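Local coordinates for protein transcriptional regulator containing CBS domains (Streptococcus pneumoniae, PDB 6UOF) that probably regulates transcription, with this paired CBS-domain portion likely serving as its regulatory module, as CBS pairs in related proteins sense adenosyl ligands, at residues L3-F17 against L107-K119. Residues are numbered along the deposited sequence; the frame is centred on the assembly and turned at random. Where two conformers were deposited one is given.
Sequences LTVEKLYRPSHEYGF and LLGVVTRRDVMEK
The N-terminal part of the first CBS motif lends a short edge strand, 10-11, to the sheet of the second, where Arg10 and Val110 form an antiparallel hydrogen-bonded pair. Arg10 N gives Val110 O an almost straight bond of 2.8 Å, and Val110 N returns one to Arg10 O. Gly109, with no side chain, lets its CA come within 3.2 Å of Arg10 O in a CA-H...O contact; Leu108 and Gly109 form a classic beta bulge opposite Val100. Val110, branched and compact, sets CG2 over one face of the Tyr15 ring, 3.5 Å from its centroid, while the Tyr15 hydroxyl bonds to Arg38 O. From the strand, the Arg10 side chain, extended from CG to NE, reaches helix 113-118. There it makes a side-on salt bridge, NE and NH2 both gripping Asp115 OD2, NH2 on its syn lone pair. The NE bond is 2.8 Å long, and guanidinium and carboxylate are only 6° from coplanar. Arg114 NH2 pairs with Asp115 OD1. Thr112 suits the N-cap because its OG1 accepts from Asp115 N, and a water joins Asp115 OD2 to Leu8 O and Thr112 N. On the other side of the sheet, Val5 CG1 meets Val111 CG1 at 3.6 Å, extending an apolar layer with Val98 and Val100. Leu8 CD2 rests on the aliphatic part of Lys119, 3.7 Å from its CD. Such pairing of an N-terminal strand with the last beta-alpha unit fits the tandem CBS (Bateman) fold.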
ATOM      1  N   LEU A   3      -7.149 -20.243   0.996  1.00 22.39           N
ATOM      2  CA  LEU A   3      -6.003 -19.296   0.874  1.00 20.63           C
ATOM      3  C   LEU A   3      -6.481 -17.861   1.125  1.00 18.71           C
ATOM      4  O   LEU A   3      -7.265 -17.328   0.317  1.00 19.57           O
ATOM      5  CB  LEU A   3      -5.307 -19.437  -0.482  1.00 22.76           C
ATOM      6  CG  LEU A   3      -4.029 -18.611  -0.623  1.00 23.93           C
ATOM      7  CD1 LEU A   3      -3.001 -18.988   0.430  1.00 26.10           C
ATOM      8  CD2 LEU A   3      -3.435 -18.761  -2.008  1.00 25.64           C
ATOM      9  N   THR A   4      -5.996 -17.269   2.220  1.00 17.10           N
ATOM     10  CA  THR A   4      -6.387 -15.898   2.624  1.00 16.64           C
ATOM     11  C   THR A   4      -5.188 -14.941   2.601  1.00 15.84           C
ATOM     12  O   THR A   4      -4.044 -15.394   2.515  1.00 16.14           O
ATOM     13  CB  THR A   4      -6.987 -15.936   4.032  1.00 17.17           C
ATOM     14  OG1 THR A   4      -5.934 -16.420   4.862  1.00 18.30           O
ATOM     15  CG2 THR A   4      -8.211 -16.819   4.151  1.00 18.70           C
ATOM     16  N   VAL A   5      -5.480 -13.643   2.708  1.00 14.77           N
ATOM     17  CA  VAL A   5      -4.454 -12.570   2.777  1.00 14.95           C
ATOM     18  C   VAL A   5      -3.460 -12.830   3.915  1.00 14.75           C
ATOM     19  O   VAL A   5      -2.262 -12.579   3.739  1.00 14.79           O
ATOM     20  CB  VAL A   5      -5.168 -11.217   2.924  1.00 14.58           C
ATOM     21  CG1 VAL A   5      -4.233 -10.108   3.359  1.00 14.97           C
ATOM     22  CG2 VAL A   5      -5.897 -10.853   1.631  1.00 14.87           C
ATOM     23  N   GLU A   6      -3.948 -13.316   5.053  1.00 15.53           N
ATOM     24  CA  GLU A   6      -3.061 -13.556   6.214  1.00 16.52           C
ATOM     25  C   GLU A   6      -1.816 -14.371   5.821  1.00 16.42           C
ATOM     26  O   GLU A   6      -0.722 -14.073   6.325  1.00 17.31           O
ATOM     27  CB  GLU A   6      -3.880 -14.287   7.278  1.00 18.04           C
ATOM     28  CG  GLU A   6      -3.193 -14.385   8.624  1.00 19.88           C
ATOM     29  CD  GLU A   6      -4.069 -14.929   9.737  1.00 23.00           C
ATOM     30  OE1 GLU A   6      -5.096 -15.581   9.441  1.00 25.08           O
ATOM     31  OE2 GLU A   6      -3.715 -14.708  10.907  1.00 26.19           O
ATOM     32  N   LYS A   7      -1.978 -15.343   4.933  1.00 16.15           N
ATOM     33  CA  LYS A   7      -0.875 -16.270   4.587  1.00 17.20           C
ATOM     34  C   LYS A   7       0.175 -15.626   3.670  1.00 16.41           C
ATOM     35  O   LYS A   7       1.311 -16.101   3.675  1.00 18.03           O
ATOM     36  CB  LYS A   7      -1.482 -17.536   3.971  1.00 19.26           C
ATOM     37  CG  LYS A   7      -2.470 -18.270   4.879  1.00 22.35           C
ATOM     38  CD  LYS A   7      -3.019 -19.571   4.329  1.00 25.71           C
ATOM     39  CE  LYS A   7      -4.050 -20.215   5.234  1.00 28.69           C
ATOM     40  NZ  LYS A   7      -4.575 -21.473   4.651  1.00 32.50           N
ATOM     41  N   LEU A   8      -0.196 -14.559   2.944  0.60 15.67           N
ATOM     42  CA  LEU A   8       0.644 -13.947   1.872  0.60 15.53           C
ATOM     43  C   LEU A   8       1.084 -12.512   2.152  0.60 14.19           C
ATOM     44  O   LEU A   8       2.013 -12.052   1.468  0.60 14.09           O
ATOM     45  CB  LEU A   8      -0.179 -13.932   0.580  0.60 17.14           C
ATOM     46  CG  LEU A   8      -0.189 -15.221  -0.227  0.60 18.99           C
ATOM     47  CD1 LEU A   8      -1.206 -15.138  -1.357  0.60 19.11           C
ATOM     48  CD2 LEU A   8       1.193 -15.485  -0.783  0.60 19.57           C
ATOM     49  N   TYR A   9       0.488 -11.844   3.130  1.00 13.96           N
ATOM     50  CA  TYR A   9       0.739 -10.387   3.225  1.00 14.05           C
ATOM     51  C   TYR A   9       2.122 -10.094   3.815  1.00 13.39           C
ATOM     52  O   TYR A   9       2.745 -10.961   4.459  1.00 14.30           O
ATOM     53  CB  TYR A   9      -0.390  -9.681   3.983  1.00 15.31           C
ATOM     54  CG  TYR A   9      -0.201  -9.567   5.469  1.00 16.41           C
ATOM     55  CD1 TYR A   9      -0.350 -10.668   6.295  1.00 17.74           C
ATOM     56  CD2 TYR A   9       0.119  -8.350   6.057  1.00 17.33           C
ATOM     57  CE1 TYR A   9      -0.185 -10.557   7.664  1.00 19.35           C
ATOM     58  CE2 TYR A   9       0.310  -8.231   7.419  1.00 19.28           C
ATOM     59  CZ  TYR A   9       0.152  -9.339   8.225  1.00 19.96           C
ATOM     60  OH  TYR A   9       0.315  -9.224   9.576  1.00 24.54           O
ATOM     61  N   ARG A  10       2.603  -8.890   3.533  1.00 12.99           N
ATOM     62  CA  ARG A  10       3.896  -8.374   4.035  0.70 13.43           C
ATOM     63  C   ARG A  10       3.646  -7.295   5.077  1.00 13.28           C
ATOM     64  O   ARG A  10       3.030  -6.274   4.770  1.00 12.63           O
ATOM     65  CB  ARG A  10       4.686  -7.776   2.873  0.70 14.04           C
ATOM     66  CG  ARG A  10       5.011  -8.800   1.801  0.70 14.60           C
ATOM     67  CD  ARG A  10       5.705  -8.185   0.607  0.70 15.07           C
ATOM     68  NE  ARG A  10       6.056  -9.189  -0.394  0.70 15.91           N
ATOM     69  CZ  ARG A  10       7.290  -9.599  -0.664  0.70 19.06           C
ATOM     70  NH1 ARG A  10       8.334  -9.005  -0.108  0.70 20.77           N
ATOM     71  NH2 ARG A  10       7.478 -10.614  -1.490  0.70 21.48           N
ATOM     72  N   PRO A  11       4.072  -7.493   6.342  1.00 13.48           N
ATOM     73  CA  PRO A  11       3.913  -6.461   7.365  1.00 14.11           C
ATOM     74  C   PRO A  11       4.489  -5.115   6.916  1.00 13.50           C
ATOM     75  O   PRO A  11       5.463  -5.082   6.178  1.00 13.20           O
ATOM     76  CB  PRO A  11       4.673  -7.048   8.557  1.00 15.63           C
ATOM     77  CG  PRO A  11       4.455  -8.526   8.407  1.00 15.66           C
ATOM     78  CD  PRO A  11       4.571  -8.759   6.912  1.00 14.71           C
ATOM     79  N   SER A  12       3.917  -4.019   7.431  0.50 13.80           N
ATOM     80  CA  SER A  12       4.279  -2.658   6.950  0.50 14.10           C
ATOM     81  C   SER A  12       5.769  -2.332   7.119  0.50 14.14           C
ATOM     82  O   SER A  12       6.311  -1.621   6.266  0.50 14.53           O
ATOM     83  CB  SER A  12       3.415  -1.619   7.616  0.50 14.73           C
ATOM     84  OG  SER A  12       3.595  -1.643   9.025  0.50 16.74           O
ATOM     85  N   HIS A  13       6.414  -2.786   8.195  1.00 14.69           N
ATOM     86  CA  HIS A  13       7.856  -2.449   8.344  1.00 15.59           C
ATOM     87  C   HIS A  13       8.730  -3.187   7.324  1.00 15.23           C
ATOM     88  O   HIS A  13       9.837  -2.688   7.046  1.00 15.59           O
ATOM     89  CB  HIS A  13       8.329  -2.726   9.762  1.00 16.24           C
ATOM     90  CG  HIS A  13       8.132  -4.142  10.153  1.00 15.84           C
ATOM     91  ND1 HIS A  13       6.959  -4.583  10.739  1.00 16.83           N
ATOM     92  CD2 HIS A  13       8.935  -5.223  10.033  1.00 16.36           C
ATOM     93  CE1 HIS A  13       7.061  -5.879  10.974  1.00 17.12           C
ATOM     94  NE2 HIS A  13       8.257  -6.292  10.546  1.00 17.31           N
ATOM     95  N   GLU A  14       8.265  -4.327   6.799  1.00 14.32           N
ATOM     96  CA  GLU A  14       9.059  -5.100   5.809  1.00 14.33           C
ATOM     97  C   GLU A  14       8.907  -4.452   4.434  1.00 13.75           C
ATOM     98  O   GLU A  14       9.931  -4.198   3.770  1.00 14.66           O
ATOM     99  CB  GLU A  14       8.562  -6.541   5.676  1.00 14.00           C
ATOM    100  CG  GLU A  14       8.659  -7.376   6.931  1.00 15.12           C
ATOM    101  CD  GLU A  14       8.152  -8.801   6.741  1.00 15.59           C
ATOM    102  OE1 GLU A  14       7.885  -9.200   5.575  1.00 16.17           O
ATOM    103  OE2 GLU A  14       7.996  -9.507   7.753  1.00 16.72           O
ATOM    104  N   TYR A  15       7.659  -4.191   4.037  1.00 13.07           N
ATOM    105  CA  TYR A  15       7.350  -3.676   2.681  1.00 13.02           C
ATOM    106  C   TYR A  15       7.618  -2.172   2.558  1.00 13.11           C
ATOM    107  O   TYR A  15       8.173  -1.704   1.531  1.00 13.00           O
ATOM    108  CB  TYR A  15       5.893  -3.971   2.339  1.00 13.58           C
ATOM    109  CG  TYR A  15       5.533  -3.441   0.981  1.00 13.24           C
ATOM    110  CD1 TYR A  15       5.828  -4.151  -0.164  1.00 14.14           C
ATOM    111  CD2 TYR A  15       4.953  -2.187   0.843  1.00 12.99           C
ATOM    112  CE1 TYR A  15       5.539  -3.648  -1.420  1.00 14.09           C
ATOM    113  CE2 TYR A  15       4.644  -1.675  -0.411  1.00 13.46           C
ATOM    114  CZ  TYR A  15       4.938  -2.407  -1.548  1.00 13.35           C
ATOM    115  OH  TYR A  15       4.655  -1.909  -2.791  1.00 13.81           O
ATOM    116  N   GLY A  16       7.243  -1.428   3.589  1.00 12.96           N
ATOM    117  CA  GLY A  16       7.368   0.040   3.569  1.00 12.94           C
ATOM    118  C   GLY A  16       6.029   0.733   3.727  1.00 12.64           C
ATOM    119  O   GLY A  16       5.002   0.237   3.242  1.00 12.90           O
ATOM    120  N   PHE A  17       6.062   1.894   4.354  1.00 11.61           N
ATOM    121  CA  PHE A  17       4.846   2.721   4.462  1.00 11.52           C
ATOM    122  C   PHE A  17       5.298   4.160   4.637  1.00 12.07           C
ATOM    123  O   PHE A  17       6.442   4.417   5.030  1.00 12.48           O
ATOM    124  CB  PHE A  17       3.953   2.299   5.631  1.00 11.61           C
ATOM    125  CG  PHE A  17       4.564   2.587   6.978  1.00 12.38           C
ATOM    126  CD1 PHE A  17       5.498   1.732   7.549  1.00 12.57           C
ATOM    127  CD2 PHE A  17       4.202   3.729   7.676  1.00 12.70           C
ATOM    128  CE1 PHE A  17       6.067   2.028   8.777  1.00 13.77           C
ATOM    129  CE2 PHE A  17       4.769   4.021   8.908  1.00 13.53           C
ATOM    130  CZ  PHE A  17       5.701   3.171   9.452  1.00 14.03           C
ATOM    131  N   LEU A 107      -3.467   0.303   9.470  1.00 12.13           N
ATOM    132  CA  LEU A 107      -2.584  -0.487   8.572  1.00 11.70           C
ATOM    133  C   LEU A 107      -1.921  -1.690   9.257  1.00 11.81           C
ATOM    134  O   LEU A 107      -1.295  -1.516  10.311  1.00 12.61           O
ATOM    135  CB  LEU A 107      -1.498   0.436   8.015  1.00 11.66           C
ATOM    136  CG  LEU A 107      -0.567  -0.194   6.976  1.00 11.74           C
ATOM    137  CD1 LEU A 107      -1.324  -0.568   5.710  1.00 11.71           C
ATOM    138  CD2 LEU A 107       0.573   0.743   6.651  1.00 12.07           C
ATOM    139  N   LEU A 108      -1.984  -2.838   8.577  1.00 11.86           N
ATOM    140  CA  LEU A 108      -1.235  -4.059   8.955  1.00 12.37           C
ATOM    141  C   LEU A 108      -0.066  -4.253   7.984  1.00 12.43           C
ATOM    142  O   LEU A 108       1.007  -4.725   8.409  1.00 13.49           O
ATOM    143  CB  LEU A 108      -2.166  -5.269   8.909  1.00 13.18           C
ATOM    144  CG  LEU A 108      -3.223  -5.318  10.008  1.00 14.22           C
ATOM    145  CD1 LEU A 108      -4.219  -6.420   9.719  1.00 15.15           C
ATOM    146  CD2 LEU A 108      -2.572  -5.490  11.369  1.00 15.84           C
ATOM    147  N   GLY A 109      -0.274  -3.977   6.699  1.00 12.09           N
ATOM    148  CA  GLY A 109       0.788  -4.225   5.714  1.00 12.24           C
ATOM    149  C   GLY A 109       0.204  -4.197   4.330  1.00 12.01           C
ATOM    150  O   GLY A 109      -0.770  -3.464   4.103  1.00 11.65           O
ATOM    151  N   VAL A 110       0.779  -4.977   3.424  1.00 11.76           N
ATOM    152  CA  VAL A 110       0.292  -4.982   2.016  1.00 12.04           C
ATOM    153  C   VAL A 110       0.312  -6.390   1.446  1.00 12.03           C
ATOM    154  O   VAL A 110       1.038  -7.263   1.957  1.00 12.89           O
ATOM    155  CB  VAL A 110       1.166  -4.095   1.115  1.00 12.83           C
ATOM    156  CG1 VAL A 110       1.344  -2.688   1.647  1.00 13.17           C
ATOM    157  CG2 VAL A 110       2.513  -4.742   0.814  1.00 14.36           C
ATOM    158  N   VAL A 111      -0.466  -6.602   0.389  1.00 12.12           N
ATOM    159  CA  VAL A 111      -0.323  -7.815  -0.468  1.00 13.67           C
ATOM    160  C   VAL A 111       0.168  -7.311  -1.827  1.00 12.66           C
ATOM    161  O   VAL A 111      -0.323  -6.269  -2.314  1.00 13.00           O
ATOM    162  CB  VAL A 111      -1.598  -8.659  -0.604  1.00 16.54           C
ATOM    163  CG1 VAL A 111      -2.024  -9.226   0.720  1.00 18.35           C
ATOM    164  CG2 VAL A 111      -2.741  -7.927  -1.267  1.00 18.18           C
ATOM    165  N   THR A 112       1.147  -8.009  -2.385  1.00 12.86           N
ATOM    166  CA  THR A 112       1.705  -7.593  -3.693  1.00 12.85           C
ATOM    167  C   THR A 112       1.160  -8.490  -4.803  1.00 12.92           C
ATOM    168  O   THR A 112       0.867  -9.677  -4.561  1.00 13.64           O
ATOM    169  CB  THR A 112       3.236  -7.628  -3.718  1.00 14.33           C
ATOM    170  OG1 THR A 112       3.602  -9.011  -3.703  1.00 15.78           O
ATOM    171  CG2 THR A 112       3.881  -6.853  -2.587  1.00 15.45           C
ATOM    172  N   ARG A 113       1.111  -7.940  -6.010  1.00 13.46           N
ATOM    173  CA  ARG A 113       0.610  -8.672  -7.196  1.00 13.14           C
ATOM    174  C   ARG A 113       1.456  -9.929  -7.437  1.00 14.08           C
ATOM    175  O   ARG A 113       0.877 -11.003  -7.664  1.00 14.47           O
ATOM    176  CB  ARG A 113       0.657  -7.751  -8.419  1.00 13.69           C
ATOM    177  CG  ARG A 113       0.053  -8.358  -9.669  1.00 13.70           C
ATOM    178  CD  ARG A 113       0.314  -7.438 -10.855  1.00 14.06           C
ATOM    179  NE  ARG A 113      -0.342  -7.985 -12.030  1.00 14.28           N
ATOM    180  CZ  ARG A 113      -1.557  -7.650 -12.470  1.00 14.66           C
ATOM    181  NH1 ARG A 113      -2.288  -6.738 -11.845  1.00 14.92           N
ATOM    182  NH2 ARG A 113      -2.057  -8.253 -13.534  1.00 15.06           N
ATOM    183  N   ARG A 114       2.782  -9.805  -7.373  1.00 15.37           N
ATOM    184  CA  ARG A 114       3.632 -10.988  -7.670  1.00 16.93           C
ATOM    185  C   ARG A 114       3.318 -12.121  -6.683  1.00 16.57           C
ATOM    186  O   ARG A 114       3.232 -13.276  -7.109  1.00 16.74           O
ATOM    187  CB  ARG A 114       5.116 -10.624  -7.592  1.00 20.79           C
ATOM    188  CG  ARG A 114       6.026 -11.658  -8.234  1.00 24.64           C
ATOM    189  CD  ARG A 114       7.458 -11.672  -7.731  1.00 30.13           C
ATOM    190  NE  ARG A 114       7.645 -12.600  -6.615  1.00 35.85           N
ATOM    191  CZ  ARG A 114       7.536 -12.298  -5.322  1.00 34.84           C
ATOM    192  NH1 ARG A 114       7.240 -11.068  -4.935  1.00 34.33           N
ATOM    193  NH2 ARG A 114       7.734 -13.237  -4.411  1.00 41.30           N
ATOM    194  N   ASP A 115       3.155 -11.807  -5.398  1.00 15.36           N
ATOM    195  CA  ASP A 115       2.886 -12.903  -4.437  1.00 15.88           C
ATOM    196  C   ASP A 115       1.519 -13.526  -4.716  1.00 15.64           C
ATOM    197  O   ASP A 115       1.398 -14.750  -4.639  1.00 17.13           O
ATOM    198  CB  ASP A 115       2.985 -12.387  -3.005  1.00 15.88           C
ATOM    199  CG  ASP A 115       4.397 -12.043  -2.573  1.00 16.74           C
ATOM    200  OD1 ASP A 115       5.341 -12.665  -3.109  1.00 19.31           O
ATOM    201  OD2 ASP A 115       4.551 -11.196  -1.669  1.00 17.76           O
ATOM    202  N   VAL A 116       0.526 -12.708  -5.043  1.00 14.97           N
ATOM    203  CA  VAL A 116      -0.841 -13.236  -5.291  1.00 16.44           C
ATOM    204  C   VAL A 116      -0.835 -14.109  -6.543  1.00 17.47           C
ATOM    205  O   VAL A 116      -1.399 -15.198  -6.546  1.00 19.95           O
ATOM    206  CB  VAL A 116      -1.847 -12.078  -5.403  1.00 16.05           C
ATOM    207  CG1 VAL A 116      -3.175 -12.538  -5.983  1.00 17.41           C
ATOM    208  CG2 VAL A 116      -2.048 -11.381  -4.064  1.00 16.21           C
HETATM  209  N   MSE A 117      -0.133 -13.657  -7.582  1.00 17.02           N
HETATM  210  CA  MSE A 117      -0.178 -14.414  -8.825  1.00 18.47           C
HETATM  211  C   MSE A 117       0.630 -15.707  -8.719  1.00 20.44           C
HETATM  212  O   MSE A 117       0.270 -16.713  -9.330  1.00 23.19           O
HETATM  213  CB  MSE A 117       0.350 -13.576  -9.992  1.00 18.69           C
HETATM  214  CG  MSE A 117      -0.478 -12.352 -10.320  1.00 18.13           C
HETATM  215 SE   MSE A 117      -2.442 -12.623 -10.297  1.00 20.18          SE
HETATM  216  CE  MSE A 117      -3.116 -10.898  -9.702  1.00 17.91           C
ATOM    217  N   GLU A 118       1.743 -15.667  -7.979  1.00 21.38           N
ATOM    218  CA  GLU A 118       2.600 -16.836  -7.857  1.00 24.67           C
ATOM    219  C   GLU A 118       1.920 -17.878  -6.963  1.00 26.48           C
ATOM    220  O   GLU A 118       2.163 -19.076  -7.190  1.00 29.52           O
ATOM    221  CB  GLU A 118       3.986 -16.419  -7.362  1.00 26.86           C
ATOM    222  CG  GLU A 118       4.782 -15.666  -8.418  1.00 29.21           C
ATOM    223  CD  GLU A 118       6.194 -15.264  -8.028  1.00 33.14           C
ATOM    224  OE1 GLU A 118       6.548 -15.424  -6.846  1.00 38.35           O
ATOM    225  OE2 GLU A 118       6.937 -14.782  -8.916  1.00 37.30           O
ATOM    226  N   LYS A 119       1.093 -17.441  -6.002  1.00 27.98           N
ATOM    227  CA  LYS A 119       0.364 -18.368  -5.088  1.00 30.66           C
ATOM    228  C   LYS A 119      -1.139 -18.320  -5.393  1.00 29.95           C
ATOM    229  O   LYS A 119      -1.756 -19.407  -5.452  1.00 35.88           O
ATOM    230  CB  LYS A 119       0.626 -18.031  -3.620  1.00 32.53           C
ATOM    231  CG  LYS A 119       2.057 -18.248  -3.148  1.00 36.17           C
ATOM    232  CD  LYS A 119       3.020 -17.139  -3.480  1.00 35.02           C
ATOM    233  CE  LYS A 119       4.408 -17.409  -2.937  1.00 40.57           C
ATOM    234  NZ  LYS A 119       5.293 -16.229  -3.099  1.00 42.60           N
TER
HETATM  235  O   HOH W   1       2.287  -9.987  -0.608  1.00 14.52           O
HETATM  236  O   HOH W   2       1.091  -6.563  10.501  0.60 20.59           O
HETATM  237  O   HOH W   3       1.499  -1.129  10.238  1.00 27.97           O